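Local atomic coordinates of AxyAgu115A (Amphibacillus xylanus NBRC 15112, PDB entry 6NPS), a protein that probably hydrolyses glucuronic acid side groups from xylans such as arabinoglucuronoxylan, as a GH115 alpha-glucuronidase. Residues F173-W179 with L213-S219; E256-L260 with I280-W284; A270-I274 with M302-A306; T299-R303 with V327-Q331. The protein carries 3 engineered substitutions. All blocks are in the same frame, centred on the assembly; numbering follows the deposited sequence.

Contact 1. Residues F173-W179 with L213-S219; sequences FFINDEW and LWPAMWS
F174 turns one ring face to the edge of the W214 indole, and N176 CB lies over the other face. The F174 and W214 ring planes stand at 67°, a T-shaped stack in which W214 CE3 comes 3.4 Å from F174 CG. The backbone O atoms of W214 and P215 sit at the F174 rim, in its plane. F174 CG is anti to the backbone N (chi1 173°), which carries the ring over to W214. W214 NE1 is hydrogen-bonded to Y212 OH. One face of W218 takes D177 CA in a CH-pi contact, 3.9 Å from the centroid of its six-membered ring, and E178 OE1 lies over the same face. With an alanine here, that face would be gone and the loop at D177 and E178 would probably be freer to shift. The parallel strands pair by W214 N to F173 O at 3.0 Å and I175 N to W214 O at 3.1 Å. They are neighbours in a TIM-barrel sheet, joined by a beta-alpha-beta crossover through helices 181-190 and 195-207. Beyond the strands, E178 OE2 accepts W218 N at 2.6 Å and, weakly, M217 N. A buried carboxylate thus binds two backbone N-H groups, linking the two loops.

Contact 2. Residues E256-L260 with I280-W284; sequences EYKYL and ITKFW
Y257 OH is gripped by two backbone groups, the carbonyl O of Y267 and the amide N of A270, while I280 CD1 packs against it at 4.0 Å. These bonds pin the end of a tyrosine that takes part in a T-shaped stack between two helices of the TIM-barrel region. Helix 256-260 and helix 277-291 meet here with local axes 12.1 Å apart and 117° between their directions. No hydrogen bond joins the two segments, so the contact rests on apolar packing. The edge of Y257 points at the face of F283, with centroids 5.0 Å apart and planes at 66°. Y257 CD2 stands over the centre of the F283 ring. With chi1 at -178°, the F283 ring extends away from its own backbone N and across to helix 256-260. There its CZ reaches Y257 CB at 3.6 Å. E256 offers its CB to the rim of F283. Beyond this contact its carboxylate makes a salt bridge to R252. R252 also donates from NE to F283 O, so this arginine bridges E256 and the backbone of helix 277-291. L260 also meets the F283 rim, its CD1 in the ring plane 3.8 Å from F283 CE1.

Contact 3. Residues A270-I274 with M302-A306; sequences AWNFI and MRGEA
W271 is held between M302 on one face of its indole and E305 on the other. It is the centre of an inverse gamma turn, and with M302 it makes a Met-aromatic contact between two loops of the TIM-barrel region. M302 CE lies 3.5 Å from the centroid of the five-membered ring, almost straight above it. The M302 chain is extended to its end (chi3 173°), so the methyl reaches the ring first and the sulfur stays farther off. E305 CG makes the matching CH-pi contact at 3.6 Å from the same centroid. The E305 carboxylate continues along the ring, its plane 14° from that of the indole. At the edge, W271 NE1 gives a hydrogen bond to R303 O at 3.1 Å, nearly straight at 168° and in the ring plane. Replacing W271 by leucine would remove this donor, and R303 O would probably be left without its mate while M302 and E305 lost the flat surface between them. In the second shell, Y257, I280 and W284 pack round the indole. R303 makes salt bridges to E355 and D307, consistent with a well-held loop at its carbonyl. M302 SD rests 4.1 Å from F273 CB.

Contact 4. Residues T299-R303 with V327-Q331; sequences TIGMR and VIQTQ
G301 follows strand 298-300 with a positive phi (99°, psi -169°), and its CA comes 5.6 Å from that of I328 on the helix. A side chain at these backbone angles would press against the carbonyl O of I300. The amide of Q331 reads both backbone polar groups of G301. Q331 OE1 accepts G301 N at 2.8 Å, met on a lone pair in the carbonyl plane. Q331 NE2 donates to G301 O, also at 2.8 Å. These two nearly straight bonds fix the amide's rotation and pair the N-H and carbonyl of G301 with its two ends. Q331 OE1 also rests 3.3 Å from I300 CB. The rest is packing. I300 CD1 meets I328 CG2 at 4.0 Å, the two side chains crossing at about a right angle. V327 CG1 lies 3.7 Å from G301 O and also touches M302 CB. The helix is the connection of a beta-alpha-beta unit, running from strand 298-300 to the parallel neighbour 348-351. L350 of that neighbour touches both I300 and I328. On another side, W284 of helix 277-291 packs on V327, Q331 and M302, so the strand end sits between its own crossover helix and the helix before it.

Overall arrangement
All four contacts belong to the TIM-barrel region. Contacts 1 and 4 reach its parallel sheet, contact 1 as strand against strand and contact 4 as strand end against helix. Contacts 1, 2 and 4 are largely buried, though contact 1 runs from strands inside the sheet to exposed W179 and S219 at its loop end. Contact 3 is partly buried. Contacts 2, 3 and 4 form a connected group: Y257 and I280 pack on W271, W284 on V327, and contacts 3 and 4 share M302 and R303. Contact 1 stands apart, its centre about 20 Å from theirs. Contact 2 is purely apolar between its segments, whereas the other three each add hydrogen bonds to backbone groups.

Contact 1. Residues F173-W179 with L213-S219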
# COMPACT_ATOMS: atom_id res chain seq x y z
N PHE A 173 -38.83 17.87 -11.85
CA PHE A 173 -37.45 17.45 -11.88
C PHE A 173 -36.63 18.32 -12.85
O PHE A 173 -37.14 19.12 -13.63
CB PHE A 173 -37.35 15.95 -12.23
CG PHE A 173 -37.94 15.57 -13.60
CD1 PHE A 173 -37.21 15.76 -14.80
CD2 PHE A 173 -39.21 15.00 -13.69
CE1 PHE A 173 -37.74 15.39 -16.04
CE2 PHE A 173 -39.76 14.61 -14.93
CZ PHE A 173 -39.02 14.81 -16.12
N PHE A 174 -35.33 18.10 -12.76
CA PHE A 174 -34.27 18.85 -13.43
C PHE A 174 -33.45 17.82 -14.20
O PHE A 174 -32.87 16.91 -13.59
CB PHE A 174 -33.40 19.55 -12.38
CG PHE A 174 -32.16 20.24 -12.90
CD1 PHE A 174 -32.10 20.74 -14.20
CD2 PHE A 174 -31.07 20.44 -12.04
CE1 PHE A 174 -30.97 21.39 -14.65
CE2 PHE A 174 -29.93 21.10 -12.48
CZ PHE A 174 -29.88 21.58 -13.80
N ILE A 175 -33.48 17.90 -15.53
CA ILE A 175 -32.55 17.15 -16.36
C ILE A 175 -31.19 17.83 -16.28
O ILE A 175 -31.03 18.94 -16.80
CB ILE A 175 -33.05 17.09 -17.80
CG1 ILE A 175 -34.47 16.55 -17.85
CG2 ILE A 175 -32.06 16.30 -18.71
CD1 ILE A 175 -35.16 16.96 -19.15
N ASN A 176 -30.20 17.19 -15.66
CA ASN A 176 -28.91 17.83 -15.44
C ASN A 176 -27.79 16.83 -15.69
O ASN A 176 -28.03 15.67 -16.02
CB ASN A 176 -28.81 18.40 -14.02
CG ASN A 176 -27.56 19.29 -13.80
OD1 ASN A 176 -26.95 19.27 -12.72
ND2 ASN A 176 -27.18 20.06 -14.82
N ASP A 177 -26.54 17.28 -15.55
CA ASP A 177 -25.38 16.41 -15.69
C ASP A 177 -25.52 15.56 -16.95
O ASP A 177 -25.29 14.34 -16.95
CB ASP A 177 -25.23 15.54 -14.43
CG ASP A 177 -25.58 16.28 -13.14
OD1 ASP A 177 -24.93 17.31 -12.85
OD2 ASP A 177 -26.50 15.86 -12.40
N GLU A 178 -25.94 16.20 -18.04
CA GLU A 178 -26.53 15.46 -19.15
C GLU A 178 -25.51 15.04 -20.20
O GLU A 178 -25.90 14.42 -21.20
CB GLU A 178 -27.69 16.26 -19.77
CG GLU A 178 -27.30 17.54 -20.55
CD GLU A 178 -27.43 18.79 -19.69
OE1 GLU A 178 -27.48 18.67 -18.44
OE2 GLU A 178 -27.46 19.89 -20.26
N TRP A 179 -24.22 15.32 -19.99
CA TRP A 179 -23.21 14.83 -20.90
C TRP A 179 -22.31 13.86 -20.15
O TRP A 179 -21.98 14.11 -18.99
CB TRP A 179 -22.37 15.97 -21.51
CG TRP A 179 -23.12 16.72 -22.59
CD1 TRP A 179 -23.80 17.89 -22.45
CD2 TRP A 179 -23.28 16.33 -23.97
NE1 TRP A 179 -24.38 18.26 -23.65
CE2 TRP A 179 -24.08 17.32 -24.60
CE3 TRP A 179 -22.83 15.24 -24.74
CZ2 TRP A 179 -24.43 17.25 -25.95
CZ3 TRP A 179 -23.19 15.17 -26.08
CH2 TRP A 179 -23.97 16.18 -26.67
N LEU A 213 -40.62 21.84 -14.55
CA LEU A 213 -39.41 21.27 -15.16
C LEU A 213 -38.28 22.30 -15.22
O LEU A 213 -38.53 23.45 -15.59
CB LEU A 213 -39.74 20.78 -16.59
CG LEU A 213 -38.60 20.23 -17.44
CD1 LEU A 213 -38.16 18.86 -16.92
CD2 LEU A 213 -39.06 20.12 -18.89
N TRP A 214 -37.06 21.88 -14.84
CA TRP A 214 -35.85 22.56 -15.27
C TRP A 214 -35.25 21.76 -16.43
O TRP A 214 -34.91 20.57 -16.25
CB TRP A 214 -34.81 22.68 -14.15
CG TRP A 214 -35.15 23.54 -12.96
CD1 TRP A 214 -36.29 24.30 -12.75
CD2 TRP A 214 -34.34 23.71 -11.79
NE1 TRP A 214 -36.23 24.90 -11.51
CE2 TRP A 214 -35.05 24.55 -10.90
CE3 TRP A 214 -33.09 23.19 -11.39
CZ2 TRP A 214 -34.55 24.90 -9.64
CZ3 TRP A 214 -32.60 23.52 -10.14
CH2 TRP A 214 -33.33 24.36 -9.27
N PRO A 215 -35.10 22.36 -17.59
CA PRO A 215 -34.61 21.61 -18.76
C PRO A 215 -33.10 21.49 -18.76
O PRO A 215 -32.38 22.06 -17.94
CB PRO A 215 -35.08 22.47 -19.93
CG PRO A 215 -34.99 23.87 -19.39
CD PRO A 215 -35.37 23.77 -17.92
N ALA A 216 -32.63 20.69 -19.71
CA ALA A 216 -31.19 20.57 -19.90
C ALA A 216 -30.60 21.92 -20.30
O ALA A 216 -31.24 22.71 -21.03
CB ALA A 216 -30.88 19.52 -20.97
N MET A 217 -29.41 22.21 -19.78
CA MET A 217 -28.84 23.53 -19.88
C MET A 217 -27.33 23.54 -20.05
O MET A 217 -26.76 24.63 -20.14
CB MET A 217 -29.18 24.36 -18.63
CG MET A 217 -28.89 23.60 -17.35
SD MET A 217 -27.34 23.94 -16.46
CE MET A 217 -27.98 25.03 -15.19
N TRP A 218 -26.66 22.39 -20.12
CA TRP A 218 -25.20 22.44 -20.20
C TRP A 218 -24.71 22.84 -21.59
O TRP A 218 -23.92 23.78 -21.72
CB TRP A 218 -24.57 21.12 -19.77
CG TRP A 218 -24.31 21.12 -18.29
CD1 TRP A 218 -24.73 22.07 -17.40
CD2 TRP A 218 -23.59 20.15 -17.53
NE1 TRP A 218 -24.33 21.75 -16.13
CE2 TRP A 218 -23.62 20.57 -16.18
CE3 TRP A 218 -22.93 18.95 -17.85
CZ2 TRP A 218 -23.01 19.85 -15.15
CZ3 TRP A 218 -22.32 18.24 -16.83
CH2 TRP A 218 -22.37 18.69 -15.50
N SER A 219 -25.13 22.12 -22.63
CA SER A 219 -24.81 22.47 -24.01
C SER A 219 -26.09 22.57 -24.84
O SER A 219 -26.20 22.06 -25.97
CB SER A 219 -23.84 21.47 -24.64
OG SER A 219 -24.57 20.39 -25.21

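Contact 2. Residues E256-L260 with I280-W284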
# COMPACT_ATOMS: atom_id res chain seq x y z
N GLU A 256 -27.30 31.05 -22.86
CA GLU A 256 -27.75 32.15 -23.71
C GLU A 256 -26.72 33.27 -23.77
O GLU A 256 -26.39 33.77 -24.85
CB GLU A 256 -29.10 32.70 -23.24
CG GLU A 256 -30.23 31.66 -23.42
CD GLU A 256 -31.66 32.23 -23.28
OE1 GLU A 256 -31.95 33.29 -23.89
OE2 GLU A 256 -32.49 31.58 -22.58
N TYR A 257 -26.17 33.67 -22.60
CA TYR A 257 -25.31 34.85 -22.57
C TYR A 257 -24.05 34.65 -23.40
O TYR A 257 -23.53 35.60 -24.01
CB TYR A 257 -24.96 35.23 -21.12
CG TYR A 257 -24.25 36.59 -21.01
CD1 TYR A 257 -22.99 36.69 -20.47
CD2 TYR A 257 -24.88 37.76 -21.42
CE1 TYR A 257 -22.34 37.92 -20.35
CE2 TYR A 257 -24.24 39.01 -21.32
CZ TYR A 257 -22.97 39.08 -20.79
OH TYR A 257 -22.32 40.29 -20.67
N LYS A 258 -23.57 33.41 -23.47
CA LYS A 258 -22.37 33.12 -24.23
C LYS A 258 -22.49 33.55 -25.70
O LYS A 258 -21.49 33.97 -26.29
CB LYS A 258 -22.03 31.63 -24.14
CG LYS A 258 -20.64 31.31 -24.59
CD LYS A 258 -20.39 29.81 -24.75
CE LYS A 258 -21.65 29.06 -25.16
NZ LYS A 258 -21.34 27.63 -25.46
N TYR A 259 -23.68 33.45 -26.29
CA TYR A 259 -23.87 33.78 -27.71
C TYR A 259 -24.28 35.23 -27.94
O TYR A 259 -24.17 35.71 -29.06
CB TYR A 259 -24.96 32.89 -28.33
CG TYR A 259 -24.68 31.40 -28.32
CD1 TYR A 259 -24.13 30.76 -29.44
CD2 TYR A 259 -24.96 30.62 -27.20
CE1 TYR A 259 -23.88 29.40 -29.44
CE2 TYR A 259 -24.70 29.25 -27.19
CZ TYR A 259 -24.17 28.65 -28.31
OH TYR A 259 -23.91 27.30 -28.32
N LEU A 260 -24.78 35.91 -26.91
CA LEU A 260 -25.28 37.28 -27.03
C LEU A 260 -24.31 38.32 -26.51
O LEU A 260 -24.51 39.51 -26.77
CB LEU A 260 -26.63 37.40 -26.29
CG LEU A 260 -27.73 36.47 -26.78
CD1 LEU A 260 -28.97 36.54 -25.92
CD2 LEU A 260 -28.09 36.70 -28.21
N ILE A 280 -26.22 43.67 -18.31
CA ILE A 280 -26.91 42.56 -17.66
C ILE A 280 -28.39 42.88 -17.47
O ILE A 280 -29.25 42.00 -17.62
CB ILE A 280 -26.25 42.20 -16.31
CG1 ILE A 280 -24.80 41.78 -16.53
CG2 ILE A 280 -27.00 41.02 -15.67
CD1 ILE A 280 -24.69 40.53 -17.42
N THR A 281 -28.72 44.14 -17.20
CA THR A 281 -30.12 44.54 -17.03
C THR A 281 -30.91 44.40 -18.33
O THR A 281 -32.04 43.91 -18.31
CB THR A 281 -30.16 45.99 -16.54
OG1 THR A 281 -29.60 46.05 -15.22
CG2 THR A 281 -31.58 46.51 -16.52
N LYS A 282 -30.34 44.87 -19.45
CA LYS A 282 -31.02 44.72 -20.73
C LYS A 282 -31.07 43.26 -21.16
O LYS A 282 -32.03 42.83 -21.80
CB LYS A 282 -30.33 45.60 -21.81
CG LYS A 282 -31.07 45.61 -23.17
CD LYS A 282 -32.13 46.72 -23.27
CE LYS A 282 -32.56 46.97 -24.71
NZ LYS A 282 -32.23 48.35 -25.19
N PHE A 283 -30.08 42.47 -20.73
CA PHE A 283 -30.14 41.03 -20.96
C PHE A 283 -31.37 40.41 -20.29
O PHE A 283 -32.13 39.68 -20.92
CB PHE A 283 -28.83 40.41 -20.49
CG PHE A 283 -28.72 38.92 -20.72
CD1 PHE A 283 -28.71 38.39 -22.00
CD2 PHE A 283 -28.59 38.06 -19.63
CE1 PHE A 283 -28.59 36.98 -22.19
CE2 PHE A 283 -28.49 36.66 -19.80
CZ PHE A 283 -28.47 36.12 -21.09
N TRP A 284 -31.58 40.73 -19.00
CA TRP A 284 -32.73 40.22 -18.25
C TRP A 284 -34.05 40.77 -18.80
O TRP A 284 -35.05 40.05 -18.87
CB TRP A 284 -32.58 40.55 -16.76
CG TRP A 284 -31.48 39.76 -16.09
CD1 TRP A 284 -31.02 38.52 -16.47
CD2 TRP A 284 -30.72 40.12 -14.93
NE1 TRP A 284 -30.02 38.10 -15.61
CE2 TRP A 284 -29.83 39.07 -14.66
CE3 TRP A 284 -30.75 41.22 -14.08
CZ2 TRP A 284 -28.94 39.10 -13.59
CZ3 TRP A 284 -29.85 41.24 -12.99
CH2 TRP A 284 -28.96 40.20 -12.77

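Contact 3. Residues A270-I274 with M302-A306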
# COMPACT_ATOMS: atom_id res chain seq x y z
N ALA A 270 -19.42 40.83 -19.73
CA ALA A 270 -19.02 40.57 -18.36
C ALA A 270 -20.24 40.11 -17.58
O ALA A 270 -21.23 40.85 -17.48
CB ALA A 270 -18.41 41.82 -17.73
N TRP A 271 -20.20 38.88 -17.05
CA TRP A 271 -21.28 38.38 -16.18
C TRP A 271 -21.02 38.98 -14.80
O TRP A 271 -20.47 38.34 -13.90
CB TRP A 271 -21.30 36.86 -16.17
CG TRP A 271 -22.52 36.29 -15.53
CD1 TRP A 271 -22.58 35.59 -14.36
CD2 TRP A 271 -23.87 36.38 -16.02
NE1 TRP A 271 -23.88 35.22 -14.10
CE2 TRP A 271 -24.69 35.70 -15.10
CE3 TRP A 271 -24.45 36.96 -17.16
CZ2 TRP A 271 -26.07 35.59 -15.27
CZ3 TRP A 271 -25.82 36.85 -17.32
CH2 TRP A 271 -26.62 36.17 -16.38
N ASN A 272 -21.40 40.25 -14.66
CA ASN A 272 -20.95 41.08 -13.54
C ASN A 272 -21.89 42.27 -13.44
O ASN A 272 -21.82 43.19 -14.27
CB ASN A 272 -19.50 41.52 -13.77
CG ASN A 272 -18.88 42.12 -12.52
OD1 ASN A 272 -19.44 43.04 -11.92
ND2 ASN A 272 -17.71 41.61 -12.13
N PHE A 273 -22.76 42.26 -12.44
CA PHE A 273 -23.73 43.33 -12.26
C PHE A 273 -23.09 44.62 -11.79
O PHE A 273 -23.71 45.68 -11.89
CB PHE A 273 -24.82 42.90 -11.28
CG PHE A 273 -26.05 43.75 -11.31
CD1 PHE A 273 -26.94 43.67 -12.37
CD2 PHE A 273 -26.31 44.64 -10.29
CE1 PHE A 273 -28.08 44.44 -12.41
CE2 PHE A 273 -27.45 45.43 -10.32
CZ PHE A 273 -28.33 45.32 -11.39
N ILE A 274 -21.87 44.55 -11.26
CA ILE A 274 -21.17 45.76 -10.82
C ILE A 274 -20.56 46.48 -12.02
O ILE A 274 -20.79 47.68 -12.22
CB ILE A 274 -20.10 45.40 -9.77
CG1 ILE A 274 -20.74 44.75 -8.54
CG2 ILE A 274 -19.27 46.63 -9.38
CD1 ILE A 274 -19.89 43.66 -7.92
N MET A 302 -28.65 36.04 -8.48
CA MET A 302 -27.55 35.92 -9.44
C MET A 302 -26.33 35.17 -8.94
O MET A 302 -25.59 35.68 -8.09
CB MET A 302 -27.12 37.31 -9.90
CG MET A 302 -26.38 37.31 -11.22
SD MET A 302 -25.50 38.86 -11.46
CE MET A 302 -24.56 38.51 -12.96
N ARG A 303 -26.06 34.01 -9.54
CA ARG A 303 -24.89 33.20 -9.22
C ARG A 303 -23.98 33.16 -10.45
O ARG A 303 -24.42 33.50 -11.55
CB ARG A 303 -25.30 31.78 -8.83
CG ARG A 303 -25.70 31.63 -7.37
CD ARG A 303 -25.86 30.17 -6.98
NE ARG A 303 -24.58 29.54 -6.67
CZ ARG A 303 -24.06 28.53 -7.36
NH1 ARG A 303 -24.71 28.03 -8.40
NH2 ARG A 303 -22.89 28.02 -7.01
N GLY A 304 -22.72 32.76 -10.28
CA GLY A 304 -21.79 32.71 -11.39
C GLY A 304 -22.23 31.71 -12.45
O GLY A 304 -23.10 30.86 -12.23
N GLU A 305 -21.59 31.82 -13.61
CA GLU A 305 -21.92 30.97 -14.75
C GLU A 305 -21.37 29.56 -14.57
O GLU A 305 -20.25 29.37 -14.07
CB GLU A 305 -21.37 31.58 -16.03
CG GLU A 305 -22.13 32.80 -16.48
CD GLU A 305 -21.60 33.33 -17.79
OE1 GLU A 305 -20.36 33.32 -17.99
OE2 GLU A 305 -22.43 33.75 -18.63
N ALA A 306 -22.17 28.58 -14.99
CA ALA A 306 -21.84 27.16 -14.86
C ALA A 306 -21.57 26.79 -13.41
O ALA A 306 -20.51 26.25 -13.07
CB ALA A 306 -20.66 26.79 -15.77

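Contact 4. Residues T299-R303 with V327-Q331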
# COMPACT_ATOMS: atom_id res chain seq x y z
N THR A 299 -36.86 32.72 -11.98
CA THR A 299 -35.83 32.65 -10.96
C THR A 299 -35.22 34.04 -10.80
O THR A 299 -35.02 34.77 -11.78
CB THR A 299 -34.77 31.60 -11.32
OG1 THR A 299 -35.37 30.29 -11.28
CG2 THR A 299 -33.60 31.62 -10.31
N ILE A 300 -34.99 34.46 -9.56
CA ILE A 300 -34.36 35.75 -9.30
C ILE A 300 -33.07 35.51 -8.53
O ILE A 300 -32.78 34.38 -8.12
CB ILE A 300 -35.30 36.72 -8.56
CG1 ILE A 300 -35.74 36.11 -7.22
CG2 ILE A 300 -36.53 37.06 -9.44
CD1 ILE A 300 -36.32 37.15 -6.23
N GLY A 301 -32.28 36.56 -8.36
CA GLY A 301 -30.95 36.42 -7.79
C GLY A 301 -29.88 36.40 -8.88
O GLY A 301 -30.16 36.66 -10.05
N MET A 302 -28.65 36.04 -8.48
CA MET A 302 -27.55 35.92 -9.44
C MET A 302 -26.33 35.17 -8.94
O MET A 302 -25.59 35.68 -8.09
CB MET A 302 -27.12 37.31 -9.90
CG MET A 302 -26.38 37.31 -11.22
SD MET A 302 -25.50 38.86 -11.46
CE MET A 302 -24.56 38.51 -12.96
N ARG A 303 -26.06 34.01 -9.54
CA ARG A 303 -24.89 33.20 -9.22
C ARG A 303 -23.98 33.16 -10.45
O ARG A 303 -24.42 33.50 -11.55
CB ARG A 303 -25.30 31.78 -8.83
CG ARG A 303 -25.70 31.63 -7.37
CD ARG A 303 -25.86 30.17 -6.98
NE ARG A 303 -24.58 29.54 -6.67
CZ ARG A 303 -24.06 28.53 -7.36
NH1 ARG A 303 -24.71 28.03 -8.40
NH2 ARG A 303 -22.89 28.02 -7.01
N VAL A 327 -29.39 43.34 -7.16
CA VAL A 327 -29.91 42.56 -8.28
C VAL A 327 -31.43 42.37 -8.15
O VAL A 327 -32.20 42.77 -9.03
CB VAL A 327 -29.16 41.23 -8.37
CG1 VAL A 327 -29.84 40.29 -9.31
CG2 VAL A 327 -27.69 41.47 -8.77
N ILE A 328 -31.87 41.82 -7.01
CA ILE A 328 -33.28 41.46 -6.83
C ILE A 328 -34.18 42.68 -6.99
O ILE A 328 -35.23 42.62 -7.65
CB ILE A 328 -33.50 40.77 -5.47
CG1 ILE A 328 -32.95 39.35 -5.52
CG2 ILE A 328 -34.97 40.77 -5.14
CD1 ILE A 328 -32.76 38.60 -4.16
N GLN A 329 -33.80 43.81 -6.40
CA GLN A 329 -34.59 45.02 -6.59
C GLN A 329 -34.75 45.36 -8.07
O GLN A 329 -35.82 45.78 -8.51
CB GLN A 329 -33.96 46.18 -5.84
CG GLN A 329 -34.53 46.41 -4.46
CD GLN A 329 -34.57 47.88 -4.10
OE1 GLN A 329 -35.52 48.36 -3.49
NE2 GLN A 329 -33.53 48.61 -4.50
N THR A 330 -33.67 45.18 -8.85
CA THR A 330 -33.71 45.45 -10.29
C THR A 330 -34.62 44.46 -11.01
O THR A 330 -35.46 44.85 -11.84
CB THR A 330 -32.29 45.39 -10.88
OG1 THR A 330 -31.42 46.31 -10.20
CG2 THR A 330 -32.32 45.73 -12.36
N GLN A 331 -34.45 43.17 -10.72
CA GLN A 331 -35.22 42.14 -11.40
C GLN A 331 -36.72 42.33 -11.17
O GLN A 331 -37.51 42.29 -12.13
CB GLN A 331 -34.74 40.76 -10.95
CG GLN A 331 -33.37 40.37 -11.51
CD GLN A 331 -32.76 39.23 -10.76
OE1 GLN A 331 -33.10 38.99 -9.60
NE2 GLN A 331 -31.82 38.51 -11.38